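Local coordinates for tail protein, 43 kDa (Neisseria meningitidis MC58, PDB 3D37) that is of unknown function but is probably a phage-type tail protein related to the baseplate hub proteins of Mu-like phages, at residues A[10-15]-A[57-62]; A[27-32]-A[67-72]; A[33-38]-A[90-95]; A[52-57]-A[71-76]. All blocks are in the same frame, centred on the assembly; numbering follows the deposited sequence.

Contact 1 (A[10-15]-A[57-62]); sequences VSVRVG and ESCEVV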
loop_
_atom_site.group_PDB
_atom_site.type_symbol
_atom_site.label_atom_id
_atom_site.label_comp_id
_atom_site.label_asym_id
_atom_site.label_seq_id
_atom_site.Cartn_x
_atom_site.Cartn_y
_atom_site.Cartn_z
ATOM N N VAL A 10 -4.383 29.698 -8.161
ATOM C CA VAL A 10 -5.334 29.033 -9.028
ATOM C C VAL A 10 -6.692 29.169 -8.350
ATOM O O VAL A 10 -6.871 28.730 -7.172
ATOM C CB VAL A 10 -4.962 27.553 -9.246
ATOM C CG1 VAL A 10 -5.993 26.890 -10.202
ATOM C CG2 VAL A 10 -3.575 27.420 -9.809
ATOM N N SER A 11 -7.658 29.750 -9.063
ATOM C CA SER A 11 -9.009 29.844 -8.514
ATOM C C SER A 11 -10.124 29.423 -9.470
ATOM O O SER A 11 -9.961 29.411 -10.691
ATOM C CB SER A 11 -9.317 31.255 -8.035
ATOM O OG SER A 11 -9.257 32.108 -9.127
ATOM N N VAL A 12 -11.272 29.102 -8.876
ATOM C CA VAL A 12 -12.520 28.907 -9.585
ATOM C C VAL A 12 -13.300 30.135 -9.221
ATOM O O VAL A 12 -13.668 30.298 -8.072
ATOM C CB VAL A 12 -13.228 27.606 -9.143
ATOM C CG1 VAL A 12 -14.613 27.447 -9.814
ATOM C CG2 VAL A 12 -12.345 26.421 -9.435
ATOM N N ARG A 13 -13.481 31.034 -10.186
ATOM C CA ARG A 13 -14.194 32.263 -9.964
ATOM C C ARG A 13 -15.679 32.041 -10.259
ATOM O O ARG A 13 -16.032 31.650 -11.362
ATOM C CB ARG A 13 -13.636 33.337 -10.907
ATOM C CG ARG A 13 -13.913 34.714 -10.482
ATOM C CD ARG A 13 -13.370 35.702 -11.517
ATOM N NE ARG A 13 -11.930 35.904 -11.333
ATOM C CZ ARG A 13 -11.120 36.427 -12.252
ATOM N NH1 ARG A 13 -11.545 36.694 -13.450
ATOM N NH2 ARG A 13 -9.850 36.652 -11.970
ATOM N N VAL A 14 -16.534 32.237 -9.255
ATOM C CA VAL A 14 -17.978 32.101 -9.411
ATOM C C VAL A 14 -18.641 33.291 -8.718
ATOM O O VAL A 14 -18.427 33.494 -7.488
ATOM C CB VAL A 14 -18.535 30.839 -8.688
ATOM C CG1 VAL A 14 -20.075 30.855 -8.746
ATOM C CG2 VAL A 14 -17.958 29.556 -9.232
ATOM N N GLY A 15 -19.445 34.053 -9.457
ATOM C CA GLY A 15 -20.124 35.216 -8.881
ATOM C C GLY A 15 -19.104 36.128 -8.221
ATOM O O GLY A 15 -19.144 36.352 -7.001
ATOM N N GLU A 57 -23.571 26.583 -11.554
ATOM C CA GLU A 57 -23.107 27.985 -11.672
ATOM C C GLU A 57 -22.064 28.136 -12.787
ATOM O O GLU A 57 -21.286 27.234 -13.042
ATOM C CB GLU A 57 -22.436 28.445 -10.369
ATOM C CG GLU A 57 -23.348 28.604 -9.176
ATOM C CD GLU A 57 -24.382 29.624 -9.422
ATOM O OE1 GLU A 57 -24.042 30.648 -10.040
ATOM O OE2 GLU A 57 -25.559 29.393 -9.055
ATOM N N SER A 58 -22.053 29.301 -13.414
ATOM C CA SER A 58 -21.076 29.660 -14.405
ATOM C C SER A 58 -19.773 29.955 -13.707
ATOM O O SER A 58 -19.768 30.486 -12.616
ATOM C CB SER A 58 -21.515 30.912 -15.159
ATOM O OG SER A 58 -22.489 30.543 -16.079
ATOM N N CYS A 59 -18.660 29.583 -14.318
ATOM C CA CYS A 59 -17.372 29.817 -13.659
ATOM C C CYS A 59 -16.247 30.109 -14.645
ATOM O O CYS A 59 -16.365 29.885 -15.826
ATOM C CB CYS A 59 -16.988 28.644 -12.752
ATOM S SG CYS A 59 -16.632 27.086 -13.605
ATOM N N GLU A 60 -15.154 30.585 -14.097
ATOM C CA GLU A 60 -13.909 30.734 -14.832
ATOM C C GLU A 60 -12.816 30.116 -14.004
ATOM O O GLU A 60 -12.822 30.202 -12.772
ATOM C CB GLU A 60 -13.625 32.225 -15.132
ATOM C CG GLU A 60 -14.575 32.781 -16.150
ATOM C CD GLU A 60 -14.616 34.322 -16.161
ATOM O OE1 GLU A 60 -14.432 34.920 -15.107
ATOM O OE2 GLU A 60 -14.833 34.933 -17.234
ATOM N N VAL A 61 -11.894 29.434 -14.679
ATOM C CA VAL A 61 -10.776 28.861 -14.012
ATOM C C VAL A 61 -9.635 29.848 -14.261
ATOM O O VAL A 61 -9.434 30.268 -15.362
ATOM C CB VAL A 61 -10.467 27.451 -14.523
ATOM C CG1 VAL A 61 -9.105 26.875 -13.812
ATOM C CG2 VAL A 61 -11.733 26.523 -14.357
ATOM N N VAL A 62 -8.935 30.266 -13.216
ATOM C CA VAL A 62 -7.966 31.356 -13.368
ATOM C C VAL A 62 -6.647 30.917 -12.738
ATOM O O VAL A 62 -6.617 30.396 -11.635
ATOM C CB VAL A 62 -8.488 32.691 -12.719
ATOM C CG1 VAL A 62 -7.644 33.917 -13.181
ATOM C CG2 VAL A 62 -9.941 32.934 -13.078
HETATM O O HOH W 1 -20.709 32.916 -11.925
#

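Contact 2 (A[27-32]-A[67-72]); sequences IDSDFL and IVMTGI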
loop_
_atom_site.group_PDB
_atom_site.type_symbol
_atom_site.label_atom_id
_atom_site.label_comp_id
_atom_site.label_asym_id
_atom_site.label_seq_id
_atom_site.Cartn_x
_atom_site.Cartn_y
_atom_site.Cartn_z
ATOM N N ILE A 27 -6.995 20.091 -14.791
ATOM C CA ILE A 27 -7.617 20.991 -15.755
ATOM C C ILE A 27 -7.128 20.521 -17.122
ATOM O O ILE A 27 -5.937 20.643 -17.425
ATOM C CB ILE A 27 -7.211 22.447 -15.480
ATOM C CG1 ILE A 27 -7.560 22.865 -14.051
ATOM C CG2 ILE A 27 -7.852 23.459 -16.514
ATOM C CD1 ILE A 27 -6.702 24.098 -13.563
ATOM N N ASP A 28 -8.051 19.947 -17.908
ATOM C CA ASP A 28 -7.721 19.251 -19.100
ATOM C C ASP A 28 -8.329 19.876 -20.335
ATOM O O ASP A 28 -9.538 20.099 -20.401
ATOM C CB ASP A 28 -8.028 17.761 -19.010
ATOM C CG ASP A 28 -7.250 16.962 -20.070
ATOM O OD1 ASP A 28 -7.506 17.120 -21.277
ATOM O OD2 ASP A 28 -6.412 16.146 -19.701
ATOM N N SER A 29 -7.441 20.302 -21.233
ATOM C CA SER A 29 -7.815 20.834 -22.566
ATOM C C SER A 29 -7.189 20.029 -23.700
ATOM O O SER A 29 -6.044 19.619 -23.626
ATOM C CB SER A 29 -7.404 22.299 -22.714
ATOM O OG SER A 29 -7.861 23.035 -21.623
ATOM N N ASP A 30 -7.957 19.860 -24.760
ATOM C CA ASP A 30 -7.651 18.926 -25.863
ATOM C C ASP A 30 -8.388 19.344 -27.135
ATOM O O ASP A 30 -9.567 19.636 -27.119
ATOM C CB ASP A 30 -8.010 17.484 -25.487
ATOM C CG ASP A 30 -7.338 16.459 -26.380
ATOM O OD1 ASP A 30 -6.339 15.886 -25.955
ATOM O OD2 ASP A 30 -7.755 16.268 -27.525
ATOM N N PHE A 31 -7.704 19.405 -28.263
ATOM C CA PHE A 31 -8.414 19.758 -29.489
ATOM C C PHE A 31 -9.477 18.718 -29.939
ATOM O O PHE A 31 -10.457 19.086 -30.553
ATOM C CB PHE A 31 -7.424 19.979 -30.641
ATOM C CG PHE A 31 -6.683 21.268 -30.595
ATOM C CD1 PHE A 31 -7.353 22.489 -30.595
ATOM C CD2 PHE A 31 -5.305 21.286 -30.672
ATOM C CE1 PHE A 31 -6.646 23.693 -30.639
ATOM C CE2 PHE A 31 -4.613 22.475 -30.736
ATOM C CZ PHE A 31 -5.276 23.678 -30.741
ATOM N N LEU A 32 -9.246 17.450 -29.637
ATOM C CA LEU A 32 -10.066 16.375 -30.114
ATOM C C LEU A 32 -11.139 15.974 -29.124
ATOM O O LEU A 32 -12.241 15.675 -29.540
ATOM C CB LEU A 32 -9.230 15.162 -30.552
ATOM C CG LEU A 32 -8.196 15.477 -31.649
ATOM C CD1 LEU A 32 -7.330 14.171 -31.927
ATOM C CD2 LEU A 32 -8.771 16.020 -32.971
ATOM N N ILE A 67 -7.416 33.834 -17.129
ATOM C CA ILE A 67 -8.470 32.866 -17.318
ATOM C C ILE A 67 -7.954 31.777 -18.292
ATOM O O ILE A 67 -7.484 32.088 -19.391
ATOM C CB ILE A 67 -9.726 33.515 -17.890
ATOM C CG1 ILE A 67 -10.356 34.454 -16.833
ATOM C CG2 ILE A 67 -10.723 32.453 -18.353
ATOM C CD1 ILE A 67 -11.295 35.523 -17.447
ATOM N N VAL A 68 -8.050 30.511 -17.870
ATOM C CA VAL A 68 -7.636 29.372 -18.698
ATOM C C VAL A 68 -8.826 28.546 -19.228
ATOM O O VAL A 68 -8.677 27.739 -20.166
ATOM C CB VAL A 68 -6.530 28.493 -17.954
ATOM C CG1 VAL A 68 -5.307 29.377 -17.551
ATOM C CG2 VAL A 68 -7.044 27.812 -16.689
ATOM N N MET A 69 -10.008 28.770 -18.673
ATOM C CA MET A 69 -11.217 28.041 -19.081
ATOM C C MET A 69 -12.447 28.769 -18.571
ATOM O O MET A 69 -12.446 29.271 -17.448
ATOM C CB MET A 69 -11.208 26.589 -18.530
ATOM C CG MET A 69 -12.233 25.610 -19.161
ATOM S SD MET A 69 -12.048 23.861 -18.506
ATOM C CE MET A 69 -10.463 23.432 -19.177
ATOM N N THR A 70 -13.490 28.764 -19.401
ATOM C CA THR A 70 -14.784 29.336 -19.098
ATOM C C THR A 70 -15.788 28.198 -19.198
ATOM O O THR A 70 -15.840 27.511 -20.195
ATOM C CB THR A 70 -15.114 30.535 -20.107
ATOM O OG1 THR A 70 -14.011 31.453 -20.089
ATOM C CG2 THR A 70 -16.413 31.284 -19.729
ATOM N N GLY A 71 -16.580 27.972 -18.162
ATOM C CA GLY A 71 -17.511 26.851 -18.165
ATOM C C GLY A 71 -18.571 26.878 -17.089
ATOM O O GLY A 71 -18.929 27.916 -16.590
ATOM N N ILE A 72 -19.029 25.692 -16.715
ATOM C CA ILE A 72 -20.169 25.520 -15.839
ATOM C C ILE A 72 -19.791 24.396 -14.893
ATOM O O ILE A 72 -19.308 23.347 -15.323
ATOM C CB ILE A 72 -21.516 25.145 -16.623
ATOM C CG1 ILE A 72 -21.891 26.231 -17.620
ATOM C CG2 ILE A 72 -22.740 24.982 -15.669
ATOM C CD1 ILE A 72 -21.129 26.128 -18.895
HETATM O O HOH W 2 -8.428 25.756 -21.995
#

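Contact 3 (A[33-38]-A[90-95]); sequences IPADSF and SGRDLA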
loop_
_atom_site.group_PDB
_atom_site.type_symbol
_atom_site.label_atom_id
_atom_site.label_comp_id
_atom_site.label_asym_id
_atom_site.label_seq_id
_atom_site.Cartn_x
_atom_site.Cartn_y
_atom_site.Cartn_z
ATOM N N ILE A 33 -10.907 16.038 -27.836
ATOM C CA ILE A 33 -11.999 15.806 -26.908
ATOM C C ILE A 33 -12.885 17.077 -26.906
ATOM O O ILE A 33 -12.398 18.158 -26.647
ATOM C CB ILE A 33 -11.466 15.387 -25.519
ATOM C CG1 ILE A 33 -10.661 14.107 -25.642
ATOM C CG2 ILE A 33 -12.604 15.213 -24.447
ATOM C CD1 ILE A 33 -9.714 13.870 -24.416
ATOM N N PRO A 34 -14.184 16.950 -27.251
ATOM C CA PRO A 34 -15.111 18.093 -27.405
ATOM C C PRO A 34 -15.128 19.111 -26.249
ATOM O O PRO A 34 -14.820 20.275 -26.466
ATOM C CB PRO A 34 -16.492 17.408 -27.526
ATOM C CG PRO A 34 -16.190 16.127 -28.239
ATOM C CD PRO A 34 -14.894 15.672 -27.499
ATOM N N ALA A 35 -15.455 18.675 -25.044
ATOM C CA ALA A 35 -15.603 19.588 -23.903
ATOM C C ALA A 35 -14.386 19.444 -22.978
ATOM O O ALA A 35 -14.196 18.389 -22.385
ATOM C CB ALA A 35 -16.880 19.284 -23.122
ATOM N N ASP A 36 -13.561 20.489 -22.890
ATOM C CA ASP A 36 -12.484 20.557 -21.904
ATOM C C ASP A 36 -13.130 20.487 -20.507
ATOM O O ASP A 36 -14.299 20.797 -20.341
ATOM C CB ASP A 36 -11.656 21.838 -22.063
ATOM C CG ASP A 36 -10.935 21.946 -23.416
ATOM O OD1 ASP A 36 -10.809 20.939 -24.179
ATOM O OD2 ASP A 36 -10.415 23.051 -23.679
ATOM N N SER A 37 -12.382 19.999 -19.523
ATOM C CA SER A 37 -12.917 19.763 -18.220
ATOM C C SER A 37 -11.967 20.152 -17.085
ATOM O O SER A 37 -10.758 20.380 -17.233
ATOM C CB SER A 37 -13.254 18.270 -18.065
ATOM O OG SER A 37 -12.113 17.514 -18.246
ATOM N N PHE A 38 -12.576 20.266 -15.937
ATOM C CA PHE A 38 -11.879 20.618 -14.742
ATOM C C PHE A 38 -12.446 19.846 -13.566
ATOM O O PHE A 38 -13.627 19.459 -13.543
ATOM C CB PHE A 38 -11.932 22.127 -14.480
ATOM C CG PHE A 38 -13.314 22.673 -14.250
ATOM C CD1 PHE A 38 -13.857 22.728 -12.963
ATOM C CD2 PHE A 38 -14.052 23.190 -15.314
ATOM C CE1 PHE A 38 -15.151 23.249 -12.733
ATOM C CE2 PHE A 38 -15.369 23.720 -15.085
ATOM C CZ PHE A 38 -15.900 23.738 -13.794
ATOM N N SER A 90 -16.623 19.636 -10.181
ATOM C CA SER A 90 -16.250 19.328 -11.548
ATOM C C SER A 90 -17.123 20.068 -12.498
ATOM O O SER A 90 -18.232 20.461 -12.177
ATOM C CB SER A 90 -16.362 17.842 -11.913
ATOM O OG SER A 90 -15.865 17.100 -10.897
ATOM N N GLY A 91 -16.624 20.135 -13.700
ATOM C CA GLY A 91 -17.325 20.749 -14.777
ATOM C C GLY A 91 -16.632 20.658 -16.097
ATOM O O GLY A 91 -15.571 20.001 -16.284
ATOM N N ARG A 92 -17.293 21.302 -17.036
ATOM C CA ARG A 92 -16.868 21.331 -18.437
ATOM C C ARG A 92 -16.883 22.751 -18.947
ATOM O O ARG A 92 -17.523 23.612 -18.348
ATOM C CB ARG A 92 -17.797 20.462 -19.273
ATOM C CG ARG A 92 -17.682 18.953 -18.915
ATOM C CD ARG A 92 -18.658 18.158 -19.750
ATOM N NE ARG A 92 -20.001 18.621 -19.457
ATOM C CZ ARG A 92 -21.102 18.374 -20.157
ATOM N NH1 ARG A 92 -21.050 17.709 -21.303
ATOM N NH2 ARG A 92 -22.250 18.896 -19.730
ATOM N N ASP A 93 -16.162 22.978 -20.045
ATOM C CA ASP A 93 -16.233 24.262 -20.788
ATOM C C ASP A 93 -17.586 24.423 -21.521
ATOM O O ASP A 93 -18.458 23.571 -21.409
ATOM C CB ASP A 93 -15.013 24.453 -21.726
ATOM C CG ASP A 93 -15.073 23.579 -22.954
ATOM O OD1 ASP A 93 -16.101 22.901 -23.178
ATOM O OD2 ASP A 93 -14.060 23.497 -23.672
ATOM N N LEU A 94 -17.759 25.529 -22.254
ATOM C CA LEU A 94 -19.059 25.858 -22.820
ATOM C C LEU A 94 -19.453 24.927 -23.966
ATOM O O LEU A 94 -20.617 24.901 -24.364
ATOM C CB LEU A 94 -19.110 27.329 -23.263
ATOM C CG LEU A 94 -18.790 28.422 -22.241
ATOM C CD1 LEU A 94 -18.813 29.828 -22.935
ATOM C CD2 LEU A 94 -19.739 28.375 -21.067
ATOM N N ALA A 95 -18.490 24.163 -24.499
ATOM C CA ALA A 95 -18.801 23.109 -25.466
ATOM C C ALA A 95 -19.710 22.094 -24.870
ATOM O O ALA A 95 -20.353 21.437 -25.591
ATOM C CB ALA A 95 -17.526 22.422 -25.964
HETATM O O HOH W 3 -13.814 22.865 -26.330
HETATM O O HOH W 4 -12.132 25.344 -22.845
#

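Contact 4 (A[52-57]-A[71-76]); sequences PDLSGE and GIIGSQ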
loop_
_atom_site.group_PDB
_atom_site.type_symbol
_atom_site.label_atom_id
_atom_site.label_comp_id
_atom_site.label_asym_id
_atom_site.label_seq_id
_atom_site.Cartn_x
_atom_site.Cartn_y
_atom_site.Cartn_z
ATOM N N PRO A 52 -21.481 26.062 0.400
ATOM C CA PRO A 52 -22.375 26.666 -0.586
ATOM C C PRO A 52 -22.548 25.775 -1.848
ATOM O O PRO A 52 -21.564 25.273 -2.374
ATOM C CB PRO A 52 -21.648 27.977 -0.921
ATOM C CG PRO A 52 -20.156 27.653 -0.712
ATOM C CD PRO A 52 -20.060 26.392 0.135
ATOM N N ASP A 53 -23.771 25.564 -2.318
ATOM C CA ASP A 53 -23.961 24.804 -3.574
ATOM C C ASP A 53 -23.673 25.654 -4.842
ATOM O O ASP A 53 -24.462 26.531 -5.221
ATOM C CB ASP A 53 -25.350 24.156 -3.663
ATOM C CG ASP A 53 -25.534 23.299 -4.952
ATOM O OD1 ASP A 53 -24.558 22.737 -5.481
ATOM O OD2 ASP A 53 -26.673 23.177 -5.441
ATOM N N LEU A 54 -22.550 25.350 -5.496
ATOM C CA LEU A 54 -22.130 26.035 -6.714
ATOM C C LEU A 54 -22.475 25.224 -7.966
ATOM O O LEU A 54 -22.168 25.651 -9.047
ATOM C CB LEU A 54 -20.611 26.315 -6.703
ATOM C CG LEU A 54 -19.982 26.997 -5.490
ATOM C CD1 LEU A 54 -18.479 26.969 -5.587
ATOM C CD2 LEU A 54 -20.482 28.416 -5.337
ATOM N N SER A 55 -23.114 24.063 -7.819
ATOM C CA SER A 55 -23.446 23.242 -8.974
ATOM C C SER A 55 -24.404 23.999 -9.860
ATOM O O SER A 55 -25.349 24.659 -9.384
ATOM C CB SER A 55 -24.033 21.867 -8.579
ATOM O OG SER A 55 -25.252 22.017 -7.829
ATOM N N GLY A 56 -24.129 23.931 -11.160
ATOM C CA GLY A 56 -24.899 24.622 -12.138
ATOM C C GLY A 56 -24.527 26.071 -12.325
ATOM O O GLY A 56 -25.118 26.716 -13.167
ATOM N N GLU A 57 -23.571 26.583 -11.554
ATOM C CA GLU A 57 -23.107 27.985 -11.672
ATOM C C GLU A 57 -22.064 28.136 -12.787
ATOM O O GLU A 57 -21.286 27.234 -13.042
ATOM C CB GLU A 57 -22.436 28.445 -10.369
ATOM C CG GLU A 57 -23.348 28.604 -9.176
ATOM C CD GLU A 57 -24.382 29.624 -9.422
ATOM O OE1 GLU A 57 -24.042 30.648 -10.040
ATOM O OE2 GLU A 57 -25.559 29.393 -9.055
ATOM N N GLY A 71 -16.580 27.972 -18.162
ATOM C CA GLY A 71 -17.511 26.851 -18.165
ATOM C C GLY A 71 -18.571 26.878 -17.089
ATOM O O GLY A 71 -18.929 27.916 -16.590
ATOM N N ILE A 72 -19.029 25.692 -16.715
ATOM C CA ILE A 72 -20.169 25.520 -15.839
ATOM C C ILE A 72 -19.791 24.396 -14.893
ATOM O O ILE A 72 -19.308 23.347 -15.323
ATOM C CB ILE A 72 -21.516 25.145 -16.623
ATOM C CG1 ILE A 72 -21.891 26.231 -17.620
ATOM C CG2 ILE A 72 -22.740 24.982 -15.669
ATOM C CD1 ILE A 72 -21.129 26.128 -18.895
ATOM N N ILE A 73 -20.024 24.625 -13.607
ATOM C CA ILE A 73 -19.872 23.577 -12.580
ATOM C C ILE A 73 -21.028 22.583 -12.794
ATOM O O ILE A 73 -22.228 22.941 -12.729
ATOM C CB ILE A 73 -19.851 24.173 -11.187
ATOM C CG1 ILE A 73 -18.650 25.140 -11.092
ATOM C CG2 ILE A 73 -19.704 23.069 -10.023
ATOM C CD1 ILE A 73 -18.592 25.864 -9.826
ATOM N N GLY A 74 -20.663 21.355 -13.139
ATOM C CA GLY A 74 -21.637 20.325 -13.373
ATOM C C GLY A 74 -21.975 19.575 -12.119
ATOM O O GLY A 74 -23.060 19.055 -11.982
ATOM N N SER A 75 -21.036 19.457 -11.205
ATOM C CA SER A 75 -21.275 18.663 -10.039
ATOM C C SER A 75 -20.406 19.057 -8.866
ATOM O O SER A 75 -19.331 19.640 -9.008
ATOM C CB SER A 75 -21.145 17.165 -10.342
ATOM O OG SER A 75 -19.836 16.719 -10.417
ATOM N N GLN A 76 -20.930 18.757 -7.691
ATOM C CA GLN A 76 -20.273 19.093 -6.436
ATOM C C GLN A 76 -20.457 17.979 -5.441
ATOM O O GLN A 76 -21.539 17.430 -5.302
ATOM C CB GLN A 76 -20.843 20.436 -5.905
ATOM C CG GLN A 76 -20.207 20.894 -4.567
ATOM C CD GLN A 76 -20.673 22.305 -4.133
ATOM O OE1 GLN A 76 -20.846 23.204 -4.943
ATOM N NE2 GLN A 76 -20.894 22.469 -2.845
#

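Contact 1 (A[10-15]-A[57-62])
R13 lays its guanidinium across the isopropyl group of V62: V62 CG2 sits over the centre of one face, 3.8 Å from R13 CZ, while the other branch, V62 CG1, reaches R13 NH2. The R13 chain runs out straight, CG anti to the backbone N (chi1 -159°), then bends at chi3 (-81°), and this bend turns the flat group over the valine. E60 comes up beside it with its carboxylate turned 74° against the guanidinium, and the resulting salt bridge is long, R13 NH1 to E60 OE1 3.8 Å. The stronger polar partner of R13 is E18, which takes NE with one carboxylate oxygen and the hydroxyl of S11 with the other, so one residue of the next strand positions both side chains. V10 to V14 and S58 to V62 run antiparallel, and two pairs of backbone bonds hold them: S11 N to V62 O (2.8 Å) with V62 N to S11 O, and R13 N to E60 O (2.8 Å) with E60 N to R13 O. The sheet face bearing V12 and V61 is apolar. V12 CG1 meets C59 CB at 4.0 Å, and V14 uses both branches, CG2 on C59 CB of the strand and CG1 on E57 CB of the loop before it, at 3.7 Å. Just past the end of strand 10-14, a water accepts from G15 N and donates to S58 O. Strand 10-14 thus lies between 17-19 and 58-63; 58-63 pairs in turn with 66-81, and V12 and V61 face F40 of strand 37-42 across the interior.

Contact 2 (A[27-32]-A[67-72])
The flat group of this contact is the peptide joining D28 to S29, and the methyl of M69 stands above its plane: the foot of M69 CE falls just past the oxygen, and M69 CE is 3.7 Å from D28 O. The same methyl touches S29 OG at 3.6 Å and I27 CG2 at 3.7 Å, so one thioether end is received by three successive residues. M69 reaches them because its chain is extended as far as the sulfur, with CG anti to the backbone N (chi1 -165°), and then turns at chi3 (-67°), which swings CE in among them. The I27 and M69 side chains run antiparallel, side by side, each directed at the strand that carries the other. I27 CG2, the branch anti to its own backbone N, also approaches V68 CG2, more loosely, at 4.4 Å. The two strands cross almost at a right angle (85°) with their axes 8.8 Å apart, which is face-to-face packing of layers joined by side chains, consistent with the interior of the small barrel expected for this N-terminal domain. F38 and F40 of strand 37-42 close round M69 and I27, and F321 covers I27 further. One polar link spans the interior: a water lies 2.8 Å from S29 OG and donates to V68 O at 2.7 Å, and S29 OG has weak bonds to R319 and D36 as well. The carboxylate of D28, on the other side of its strand, is paired with R334.

Contact 3 (A[33-38]-A[90-95])
A chi1 of 63° in F38 swings its ring back over the neighbouring strand, where G91 CA packs on its face 3.8 Å from the ring centroid, in a CH-pi contact. In D93 the same kind of rotation, chi1 74°, turns the carboxylate to D36. The frame is antiparallel beta pairing of strands 37-42 and 84-93: S37 and R92 form a non-hydrogen-bonded pair, F38 and G91 the hydrogen-bonded one, with F38 N to G91 O at 3.0 Å. Beyond these, D93 N gives a bond to D36 O, and D93 OD2 accepts a weak one from D36 N. D93 OD1 takes A95 N, a weak capping bond ahead of helix 95-100, so one carboxylate ties the strand, the loop and the start of the helix together. The D36 and D93 carboxylates lie close, their OD2 atoms 3.7 Å apart, which may raise the proton affinity of one of them; D36 is otherwise held by D30 N. The R92 guanidinium finds its salt-bridge partner in D100. A95 CB packs against P34 O at 3.5 Å, beside W152. One water spans the acidic pair, 3.0 Å from D36 OD2 and 2.8 Å from D93 OD2.

Contact 4 (A[52-57]-A[71-76])
Q76 holds the loop much as a second strand would: its NE2 donates to P52 O at 2.9 Å and its OE1 accepts from L54 N at 2.8 Å. The chain is fully extended to the amide, with CG anti to the backbone N (chi1 180°); P52 O lies in the amide plane, whereas NE2 stands above the carbonyl plane of P52. Further along, I73 is tightly enclosed. G56 N bonds to I73 O at 2.7 Å, I73 N to E57 O, I73 CB rests on L54 O at 3.5 Å, and I73 CD1 meets L54 CB. The loop is also braced from within, since D53 OD1 receives the S55 hydroxyl (2.6 Å) on its syn lone pair and S55 N from above the carboxylate plane. The outer side is looser: P52 and D53 are exposed, and the E57 carboxylate turns off from the strand. Separately, W207 of the second subunit packs on D53 and Q76, and S75 and Q76 pair with a strand of that chain, continuing the sheet across the interface. The elements are an Asx turn at D53, a type II turn from L54 to E57 and, opposite S90, a classic beta bulge at G74 and S75.

Overall arrangement
All four contacts belong to the part of the chain resembling the GpP-like N-terminal domain, and strand 66-81 connects them. It takes two probable hydrogen bonds from contact 1, V61 N to M69 O and C59 N to G71 O, both 2.8 Å, while its I72 and G74 meet strand 84-93 of contact 3. Contacts 2 and 3 are closest, with centres about 6 Å apart; D28 N to S37 O (2.8 Å) is a probable bond between them. Contacts 1 and 4 share E57, their centres about 10 Å apart, and C59 SG touches F38 CZ (3.4 Å) and I73 CG1 (3.8 Å). Contact 4, about 23 Å from the chain centre, meets the second subunit most extensively. No active site is known here.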